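Folylpolyglutamate synthase/dihydrofolate synthase (Thermotoga maritima, PDB 1O5Z) probably catalyses the ATP-dependent, magnesium-requiring addition of L-glutamate to dihydropteroate and to the growing polyglutamate tail of tetrahydrofolate. Local coordinates at residues 206-211 against 280-285; 173-178 against 198-203; 75-80 against 289-294; 82-87 against 94-99. All blocks are in the same frame, centred on the assembly; numbering follows the deposited sequence.

Interactions 1, 2 and 4 reach one mixed sheet of the Mur ligase middle domain; interaction 3 joins the end of helix 63-77, which packs on the sheet, to the start of helix 292-301. Interactions 1 and 2 have centres 10 Å apart, since strands 173-175 and 207-209 lie side by side; T209 OG1 is 2.6 Å from I175 O, probably hydrogen-bonded. Interaction 2 runs on to T177, whose OG1 bonds to N61 N in the glycine-rich turn expected to be the ATP-binding P-loop. Interaction 3 touches interaction 1 where L283 packs on L290, and interaction 4 where V75 meets N99. An unidentified molecule, probably from the crystallisation liquor, lies beside S86 of interaction 4.

Interaction 1. Residues 206-211 against 280-285; sequences PLVTGE and LKTLEA
V208 fits against one side of the helical segment 280-285 with both of its methyl groups. CG1 meets K281 CG at 3.7 Å, the two side chains crossing at about a right angle, while CG2 reaches A285 CB at 4.0 Å. With CG1 anti to the backbone N (chi1 179°), CG1 is set against K281 and CG2 toward A285, and CB faces T282 OG1. Two residues earlier, P206 adds its ring: CB lies 4.1 Å from A285 CB, and CG approaches A285 O at 3.4 Å. No hydrogen bond joins the segments, so the contact is one of fit.

Outside this first shell, the polar ends are turned to other partners. The K281 chain bends away beyond CG, and NZ forms a salt bridge with E284 OE1 at 2.6 Å, one helical turn on; K281 also makes a cation-pi contact with Y232. T282 OG1 is hydrogen-bonded to V278 O and to T174 OG1 of the neighbouring strand. Y232, on the next strand, touches P206, V208 and A285 as well. Strand 207-209 runs nearly antiparallel to segment 280-285 (167° between axes), an instance of the helix-on-sheet packing of the alpha/beta, P-loop-type central domain of Mur ligases.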
# COMPACT_ATOMS: atom_id res chain seq x y z
N PRO A 206 11.55 11.68 -15.93
CA PRO A 206 12.44 10.61 -15.49
C PRO A 206 11.69 9.39 -14.98
O PRO A 206 10.50 9.47 -14.62
CB PRO A 206 13.25 11.24 -14.36
CG PRO A 206 12.41 12.42 -13.92
CD PRO A 206 11.78 12.94 -15.18
N LEU A 207 12.39 8.26 -14.99
CA LEU A 207 11.89 7.00 -14.43
C LEU A 207 12.89 6.52 -13.38
O LEU A 207 14.13 6.49 -13.64
CB LEU A 207 11.79 5.93 -15.52
CG LEU A 207 11.76 4.47 -15.02
CD1 LEU A 207 10.45 4.20 -14.22
CD2 LEU A 207 11.91 3.51 -16.19
N VAL A 208 12.36 6.11 -12.23
CA VAL A 208 13.15 5.44 -11.20
C VAL A 208 12.65 4.03 -10.96
O VAL A 208 11.46 3.81 -10.81
CB VAL A 208 13.09 6.22 -9.91
CG1 VAL A 208 13.90 5.52 -8.83
CG2 VAL A 208 13.59 7.59 -10.15
N THR A 209 13.57 3.06 -10.92
CA THR A 209 13.22 1.68 -10.61
C THR A 209 14.13 0.93 -9.62
O THR A 209 15.38 1.08 -9.61
CB THR A 209 12.97 0.85 -11.92
OG1 THR A 209 12.48 -0.47 -11.60
CG2 THR A 209 14.25 0.66 -12.72
N GLY A 210 13.47 0.12 -8.79
CA GLY A 210 14.13 -0.80 -7.87
C GLY A 210 14.25 -2.18 -8.45
O GLY A 210 14.57 -3.13 -7.74
N GLU A 211 14.04 -2.30 -9.76
CA GLU A 211 13.99 -3.60 -10.42
C GLU A 211 15.39 -3.97 -10.88
O GLU A 211 16.19 -3.10 -11.25
CB GLU A 211 12.99 -3.60 -11.59
CG GLU A 211 12.76 -4.96 -12.28
CD GLU A 211 12.48 -6.11 -11.31
OE1 GLU A 211 11.62 -5.97 -10.41
OE2 GLU A 211 13.15 -7.16 -11.45
N LEU A 280 14.08 8.01 -2.25
CA LEU A 280 15.02 9.10 -2.26
C LEU A 280 15.46 9.40 -3.67
O LEU A 280 15.53 10.57 -4.06
CB LEU A 280 16.24 8.80 -1.36
CG LEU A 280 15.95 8.56 0.15
CD1 LEU A 280 17.25 8.49 1.00
CD2 LEU A 280 15.07 9.61 0.70
N LYS A 281 15.74 8.36 -4.46
CA LYS A 281 15.98 8.59 -5.90
C LYS A 281 14.77 9.23 -6.56
O LYS A 281 14.91 10.16 -7.32
CB LYS A 281 16.38 7.32 -6.64
CG LYS A 281 16.97 7.50 -8.11
CD LYS A 281 17.45 8.92 -8.55
CE LYS A 281 18.84 9.22 -8.22
NZ LYS A 281 19.14 10.70 -8.34
N THR A 282 13.56 8.77 -6.26
CA THR A 282 12.42 9.35 -6.86
C THR A 282 12.44 10.85 -6.62
O THR A 282 12.29 11.64 -7.53
CB THR A 282 11.20 8.70 -6.28
OG1 THR A 282 11.11 7.33 -6.76
CG2 THR A 282 9.90 9.41 -6.77
N LEU A 283 12.74 11.22 -5.38
CA LEU A 283 12.77 12.61 -4.92
C LEU A 283 13.93 13.41 -5.53
O LEU A 283 13.75 14.57 -5.94
CB LEU A 283 12.80 12.66 -3.38
CG LEU A 283 11.44 12.37 -2.69
CD1 LEU A 283 11.52 12.26 -1.18
CD2 LEU A 283 10.43 13.39 -3.05
N GLU A 284 15.11 12.80 -5.61
CA GLU A 284 16.22 13.44 -6.34
C GLU A 284 15.87 13.75 -7.80
O GLU A 284 16.07 14.88 -8.27
CB GLU A 284 17.47 12.56 -6.28
CG GLU A 284 18.07 12.41 -4.88
CD GLU A 284 19.33 11.57 -4.85
OE1 GLU A 284 19.58 10.78 -5.78
OE2 GLU A 284 20.08 11.73 -3.89
N ALA A 285 15.32 12.76 -8.50
CA ALA A 285 14.99 12.83 -9.93
C ALA A 285 13.97 13.90 -10.27
O ALA A 285 13.79 14.30 -11.41
CB ALA A 285 14.45 11.48 -10.40

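Interaction 2. Residues 173-178 against 198-203; sequences STIVTV and SGIIKE
S173 opens the contact by giving its hydroxyl to the backbone of the loop: OG donates to I200 O at 2.7 Å, from a position tilted 25° out of the carbonyl plane. The same oxygen accepts from water 1 at 3.0 Å, and that water in turn accepts from K202 N at 2.9 Å, so one buried hydroxyl serves two points of the loop, one directly and one through solvent. Replacing S173 by alanine removes the hydroxyl and is likely to leave I200 O without this donor and water 1 without its acceptor on the strand. T174 turns its side chain away, yet its carbonyl O is met by I200 CD1 at 3.4 Å.

Segment 198-203 follows helix 190-197 and leads to strand 207-209, which lies parallel and adjacent to strand 173-175; the contact therefore ties the return limb of a beta-alpha-beta crossover to its first strand. I175 comes next and enters the loop with its longer branch. CG1, anti to the carbonyl carbon (chi1 -61°), lies 4.0 Å from I200 CD1, and CD1 extends to S198 CA at 3.7 Å. Beyond the strand, T177 OG1 bonds to N61 N in the turn between strand 53-58 and helix 63-77, the position expected of the P-loop in this family.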
# COMPACT_ATOMS: atom_id res chain seq x y z
N SER A 173 8.25 9.29 -12.54
CA SER A 173 7.50 8.03 -12.58
C SER A 173 8.44 6.98 -12.00
O SER A 173 9.62 6.90 -12.37
CB SER A 173 7.16 7.64 -14.02
OG SER A 173 6.48 8.69 -14.68
N THR A 174 7.91 6.22 -11.06
CA THR A 174 8.66 5.20 -10.36
C THR A 174 8.01 3.85 -10.58
O THR A 174 6.78 3.71 -10.44
CB THR A 174 8.68 5.55 -8.88
OG1 THR A 174 9.28 6.85 -8.74
CG2 THR A 174 9.56 4.55 -8.03
N ILE A 175 8.82 2.88 -10.99
CA ILE A 175 8.36 1.50 -11.00
C ILE A 175 9.21 0.71 -10.02
O ILE A 175 10.36 0.34 -10.30
CB ILE A 175 8.42 0.92 -12.41
CG1 ILE A 175 7.49 1.74 -13.34
CG2 ILE A 175 7.96 -0.56 -12.38
CD1 ILE A 175 7.63 1.46 -14.82
N VAL A 176 8.66 0.49 -8.83
CA VAL A 176 9.49 0.02 -7.74
C VAL A 176 10.07 -1.36 -8.10
O VAL A 176 11.29 -1.55 -8.09
CB VAL A 176 8.74 -0.06 -6.39
CG1 VAL A 176 9.73 -0.47 -5.26
CG2 VAL A 176 8.05 1.26 -6.04
N THR A 177 9.16 -2.29 -8.43
CA THR A 177 9.49 -3.61 -8.95
C THR A 177 8.54 -4.09 -10.04
O THR A 177 7.45 -3.58 -10.20
CB THR A 177 9.53 -4.73 -7.83
OG1 THR A 177 8.21 -5.01 -7.25
CG2 THR A 177 10.47 -4.31 -6.67
N VAL A 178 9.01 -5.13 -10.73
CA VAL A 178 8.19 -5.91 -11.62
C VAL A 178 8.36 -7.39 -11.26
O VAL A 178 9.41 -7.98 -11.56
CB VAL A 178 8.59 -5.66 -13.09
CG1 VAL A 178 7.73 -6.53 -14.02
CG2 VAL A 178 8.56 -4.13 -13.43
N SER A 198 5.35 -0.05 -17.53
CA SER A 198 6.04 1.06 -18.13
C SER A 198 5.14 2.00 -18.92
O SER A 198 5.65 2.96 -19.46
CB SER A 198 7.29 0.64 -18.94
OG SER A 198 7.20 -0.67 -19.38
N GLY A 199 3.81 1.76 -18.93
CA GLY A 199 2.83 2.75 -19.43
C GLY A 199 2.71 4.05 -18.63
O GLY A 199 2.09 5.01 -19.10
N ILE A 200 3.26 4.07 -17.40
CA ILE A 200 3.39 5.30 -16.60
C ILE A 200 4.66 6.11 -16.90
O ILE A 200 4.86 7.16 -16.29
CB ILE A 200 3.30 4.99 -15.08
CG1 ILE A 200 4.60 4.41 -14.51
CG2 ILE A 200 2.16 3.97 -14.81
CD1 ILE A 200 4.62 4.48 -12.95
N ILE A 201 5.51 5.61 -17.78
CA ILE A 201 6.65 6.39 -18.29
C ILE A 201 6.14 7.44 -19.28
O ILE A 201 5.46 7.10 -20.24
CB ILE A 201 7.72 5.52 -18.97
CG1 ILE A 201 8.28 4.49 -17.99
CG2 ILE A 201 8.86 6.41 -19.50
CD1 ILE A 201 9.20 3.41 -18.61
N LYS A 202 6.52 8.70 -19.03
CA LYS A 202 5.99 9.85 -19.73
C LYS A 202 7.12 10.64 -20.36
O LYS A 202 8.27 10.60 -19.88
CB LYS A 202 5.21 10.72 -18.75
CG LYS A 202 3.94 10.05 -18.18
CD LYS A 202 2.89 9.74 -19.26
CE LYS A 202 1.83 8.78 -18.76
NZ LYS A 202 1.28 9.14 -17.41
N GLU A 203 6.81 11.34 -21.45
CA GLU A 203 7.80 12.01 -22.27
C GLU A 203 8.69 12.94 -21.46
O GLU A 203 8.22 13.85 -20.82
CB GLU A 203 7.11 12.80 -23.38
CG GLU A 203 8.06 13.46 -24.38
CD GLU A 203 8.70 12.49 -25.35
OE1 GLU A 203 8.22 11.33 -25.44
OE2 GLU A 203 9.68 12.91 -26.02
O HOH W 1 8.44 8.87 -16.92

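Interaction 3. Residues 75-80 against 289-294; sequences VSQGYR and PLSEKA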
# COMPACT_ATOMS: atom_id res chain seq x y z
N VAL A 75 5.92 16.09 3.08
CA VAL A 75 5.14 16.68 4.19
C VAL A 75 6.07 17.27 5.27
O VAL A 75 5.83 18.36 5.72
CB VAL A 75 4.14 15.68 4.80
CG1 VAL A 75 3.61 16.18 6.19
CG2 VAL A 75 2.99 15.48 3.83
N SER A 76 7.14 16.56 5.64
CA SER A 76 8.13 17.10 6.58
C SER A 76 8.78 18.32 6.02
O SER A 76 9.11 19.19 6.80
CB SER A 76 9.26 16.13 6.94
OG SER A 76 8.73 14.89 7.27
N GLN A 77 9.00 18.39 4.69
CA GLN A 77 9.68 19.54 4.10
C GLN A 77 8.77 20.74 4.09
O GLN A 77 9.20 21.88 3.87
CB GLN A 77 10.18 19.23 2.71
CG GLN A 77 10.98 20.36 2.08
CD GLN A 77 12.16 20.78 2.92
OE1 GLN A 77 12.90 19.94 3.42
NE2 GLN A 77 12.38 22.09 3.04
N GLY A 78 7.50 20.49 4.39
CA GLY A 78 6.52 21.55 4.51
C GLY A 78 5.72 21.78 3.25
O GLY A 78 5.00 22.76 3.18
N TYR A 79 5.84 20.91 2.26
CA TYR A 79 4.89 20.95 1.14
C TYR A 79 3.47 20.55 1.58
O TYR A 79 3.27 19.68 2.44
CB TYR A 79 5.32 20.01 -0.03
CG TYR A 79 6.61 20.41 -0.72
CD1 TYR A 79 7.79 19.82 -0.36
CD2 TYR A 79 6.64 21.38 -1.72
CE1 TYR A 79 8.98 20.14 -0.97
CE2 TYR A 79 7.85 21.74 -2.33
CZ TYR A 79 9.02 21.09 -1.93
OH TYR A 79 10.25 21.35 -2.47
N ARG A 80 2.48 21.14 0.91
CA ARG A 80 1.13 20.68 1.06
C ARG A 80 0.96 19.52 0.09
O ARG A 80 0.98 19.72 -1.15
CB ARG A 80 0.14 21.80 0.76
CG ARG A 80 -1.28 21.49 1.12
CD ARG A 80 -2.21 22.70 1.11
NE ARG A 80 -2.85 22.74 2.42
CZ ARG A 80 -4.14 22.66 2.67
NH1 ARG A 80 -5.04 22.63 1.72
NH2 ARG A 80 -4.54 22.64 3.91
N PRO A 289 13.28 20.92 -4.10
CA PRO A 289 14.13 21.20 -2.98
C PRO A 289 13.69 20.43 -1.71
O PRO A 289 12.50 20.40 -1.33
CB PRO A 289 14.00 22.71 -2.83
CG PRO A 289 12.71 23.04 -3.42
CD PRO A 289 12.53 22.11 -4.54
N LEU A 290 14.69 19.83 -1.06
CA LEU A 290 14.46 18.96 0.08
C LEU A 290 15.60 19.08 1.04
O LEU A 290 16.73 19.13 0.60
CB LEU A 290 14.45 17.51 -0.37
CG LEU A 290 13.27 16.72 0.10
CD1 LEU A 290 12.02 17.30 -0.59
CD2 LEU A 290 13.52 15.29 -0.29
N SER A 291 15.28 19.08 2.34
CA SER A 291 16.30 19.13 3.36
C SER A 291 16.57 17.72 3.75
O SER A 291 15.70 16.87 3.64
CB SER A 291 15.86 19.95 4.58
OG SER A 291 14.67 19.47 5.19
N GLU A 292 17.78 17.49 4.24
CA GLU A 292 18.14 16.24 4.87
C GLU A 292 17.30 15.99 6.11
O GLU A 292 16.96 14.85 6.41
CB GLU A 292 19.63 16.25 5.25
CG GLU A 292 20.08 14.93 5.82
CD GLU A 292 21.55 14.91 6.14
OE1 GLU A 292 22.29 15.62 5.45
OE2 GLU A 292 21.95 14.19 7.08
N LYS A 293 16.96 17.06 6.84
CA LYS A 293 16.06 16.92 7.99
C LYS A 293 14.72 16.25 7.63
O LYS A 293 14.28 15.35 8.34
CB LYS A 293 15.79 18.27 8.65
CG LYS A 293 14.94 18.21 9.93
CD LYS A 293 14.55 19.60 10.43
CE LYS A 293 14.22 19.60 11.95
NZ LYS A 293 12.74 19.40 12.22
N ALA A 294 14.09 16.73 6.56
CA ALA A 294 12.84 16.20 6.06
C ALA A 294 12.95 14.74 5.59
O ALA A 294 12.04 13.95 5.77
CB ALA A 294 12.32 17.06 4.91
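The Y79 ring meets segment 289-294 by its edge: P289 O lies in the ring plane beside the hydroxyl, and L290 CD1 approaches CE1 near the same plane at 4.2 Å. The phenol donates to P289 O at 2.7 Å, along a lone pair of that carbonyl, and Y79 OH also comes within 3.1 Å of P289 CG, the two side chains crossing at about a right angle. The second flat group, the Q77 amide, presents OE1 to S291. From S291, OG donates in the amide carbonyl plane over a short 2.5 Å, whereas the backbone N, 2.8 Å away, stands above it, 54° out of plane. CG of Q77 is anti to the backbone N (chi1 -176°) and the chain bends at chi2, which brings OE1 to S291 and within 3.3 Å of A294 CB.

S291 is the N-cap of helix 292-301: its OG, besides donating to Q77, accepts from A294 N at 3.1 Å. A leucine in place of Q77 would probably leave S291 OG and N without their shared acceptor, the hydroxyl then held by the capping bond from A294 N. One residue before Q77, S76 CB rests on A294 CA at 3.7 Å.

G78, with positive phi, ends helix 63-77 in a Schellman motif; the end of this helix abuts the start of helix 292-301 through S76 and A294. L290 also packs on I73 and L74 of helix 63-77, and R80 leads onward into strand 81-84.

Interaction 4. Residues 82-87 against 94-99; sequences GSYYSP and ERIRLN
Strands 82-84 and 96-98 form an antiparallel hairpin, in which S83 and R97 are a hydrogen-bonded pair (S83 N to R97 O 3.1 Å, R97 N to S83 O 3.0 Å) between the non-hydrogen-bonded pairs G82-L98 and Y84-I96. Past the strand, Y85 N continues the pairing with a nearly straight bond to R95 O, 168° at the hydrogen.

On the face of S83 and R97, the R97 guanidinium lies flat over one face of the Y85 ring, centres 4.0 Å apart and planes at 29°, an off-centre cation-pi stack. CG of Y85 is anti to the carbonyl carbon (chi1 -52°), which swings the ring to R97. R97 is held there by its own segment: NE and NH2 both donate, side-on, to E94 O (2.7 and 2.9 Å), which lies nearly in the guanidinium plane. On the other face, the edge of the Y84 ring touches I96 CG1 at 4.1 Å.

Near the turn, the extended R95 side chain runs alongside Y85 O to P87, which follows a cis peptide bond; P87 CA lies over one face of its guanidinium, 3.4 Å from NH1. Water 2 sits at the guanidinium edge, accepting from R95 NH2 and donating to Y85 O, while NE donates to H88 ND1. S86 OG bonds to an unidentified molecule, probably from the crystallisation liquor.

E100 adds a salt bridge to R97 NH1 and accepts from S83 OG. The buried arginine charge is thus shared among a carbonyl, a ring face and a carboxylate, which probably stabilises the charge, while the stack and the bond from Y85 OH to E100 hold the ring's orientation.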
# COMPACT_ATOMS: atom_id res chain seq x y z
N GLY A 82 -1.01 16.00 -1.28
CA GLY A 82 -2.07 15.01 -1.39
C GLY A 82 -1.41 13.68 -1.68
O GLY A 82 -0.42 13.61 -2.38
N SER A 83 -1.92 12.61 -1.10
CA SER A 83 -1.39 11.30 -1.38
C SER A 83 -2.56 10.33 -1.54
O SER A 83 -3.60 10.44 -0.89
CB SER A 83 -0.39 10.84 -0.28
OG SER A 83 -0.96 10.89 1.01
N TYR A 84 -2.36 9.43 -2.49
CA TYR A 84 -3.41 8.55 -3.02
C TYR A 84 -2.96 7.10 -2.96
O TYR A 84 -1.97 6.77 -3.58
CB TYR A 84 -3.79 8.95 -4.44
CG TYR A 84 -4.94 8.15 -4.92
CD1 TYR A 84 -6.12 8.10 -4.21
CD2 TYR A 84 -4.84 7.38 -6.07
CE1 TYR A 84 -7.19 7.33 -4.64
CE2 TYR A 84 -5.90 6.60 -6.50
CZ TYR A 84 -7.06 6.58 -5.79
OH TYR A 84 -8.10 5.78 -6.23
N TYR A 85 -3.68 6.28 -2.19
CA TYR A 85 -3.35 4.88 -2.03
C TYR A 85 -4.52 3.98 -2.38
O TYR A 85 -5.65 4.42 -2.48
CB TYR A 85 -2.91 4.58 -0.61
CG TYR A 85 -1.81 5.48 -0.08
CD1 TYR A 85 -2.11 6.75 0.42
CD2 TYR A 85 -0.48 5.07 -0.06
CE1 TYR A 85 -1.10 7.56 0.94
CE2 TYR A 85 0.52 5.89 0.45
CZ TYR A 85 0.21 7.13 0.94
OH TYR A 85 1.20 7.94 1.43
N SER A 86 -4.18 2.71 -2.57
CA SER A 86 -5.15 1.62 -2.77
C SER A 86 -4.44 0.32 -2.42
O SER A 86 -3.25 0.21 -2.65
CB SER A 86 -5.65 1.49 -4.21
OG SER A 86 -4.55 1.45 -5.13
N PRO A 87 -5.15 -0.64 -1.84
CA PRO A 87 -6.55 -0.49 -1.49
C PRO A 87 -6.57 0.14 -0.08
O PRO A 87 -5.82 1.06 0.16
CB PRO A 87 -7.06 -1.93 -1.55
CG PRO A 87 -5.80 -2.75 -1.13
CD PRO A 87 -4.61 -1.94 -1.46
N GLU A 94 -8.05 5.85 4.38
CA GLU A 94 -6.61 5.65 4.10
C GLU A 94 -6.20 5.98 2.65
O GLU A 94 -5.01 6.26 2.35
CB GLU A 94 -6.24 4.17 4.33
CG GLU A 94 -6.27 3.70 5.76
CD GLU A 94 -6.29 2.19 5.88
OE1 GLU A 94 -5.75 1.50 4.98
OE2 GLU A 94 -6.86 1.69 6.87
N ARG A 95 -7.16 5.90 1.74
CA ARG A 95 -6.88 6.01 0.31
C ARG A 95 -6.55 7.41 -0.10
O ARG A 95 -5.88 7.60 -1.07
CB ARG A 95 -8.08 5.51 -0.53
CG ARG A 95 -8.37 4.04 -0.42
CD ARG A 95 -9.68 3.65 -0.96
NE ARG A 95 -9.91 2.23 -0.80
CZ ARG A 95 -9.69 1.30 -1.74
NH1 ARG A 95 -9.92 0.02 -1.45
NH2 ARG A 95 -9.27 1.64 -2.98
N ILE A 96 -7.05 8.40 0.64
CA ILE A 96 -6.91 9.83 0.27
C ILE A 96 -6.50 10.65 1.49
O ILE A 96 -7.18 10.67 2.49
CB ILE A 96 -8.24 10.37 -0.28
CG1 ILE A 96 -8.77 9.44 -1.39
CG2 ILE A 96 -8.07 11.75 -0.81
CD1 ILE A 96 -10.12 9.86 -1.89
N ARG A 97 -5.37 11.34 1.36
CA ARG A 97 -4.75 12.02 2.46
C ARG A 97 -4.29 13.39 2.07
O ARG A 97 -4.00 13.65 0.91
CB ARG A 97 -3.58 11.21 2.97
CG ARG A 97 -3.88 9.80 3.08
CD ARG A 97 -2.85 9.03 3.85
NE ARG A 97 -3.11 7.60 3.71
CZ ARG A 97 -2.30 6.65 4.09
NH1 ARG A 97 -1.14 6.93 4.70
NH2 ARG A 97 -2.67 5.39 3.92
N LEU A 98 -4.32 14.27 3.05
CA LEU A 98 -3.78 15.61 2.99
C LEU A 98 -2.75 15.67 4.12
O LEU A 98 -3.09 15.50 5.30
CB LEU A 98 -4.86 16.65 3.22
CG LEU A 98 -4.47 18.13 3.22
CD1 LEU A 98 -3.86 18.55 1.90
CD2 LEU A 98 -5.74 18.91 3.54
N ASN A 99 -1.51 15.85 3.72
CA ASN A 99 -0.41 15.94 4.63
C ASN A 99 -0.44 14.70 5.49
O ASN A 99 -0.17 14.75 6.67
CB ASN A 99 -0.51 17.24 5.40
CG ASN A 99 -0.39 18.47 4.48
OD1 ASN A 99 0.23 18.38 3.44
ND2 ASN A 99 -0.93 19.63 4.89
O HOH W 2 -8.01 4.07 -3.86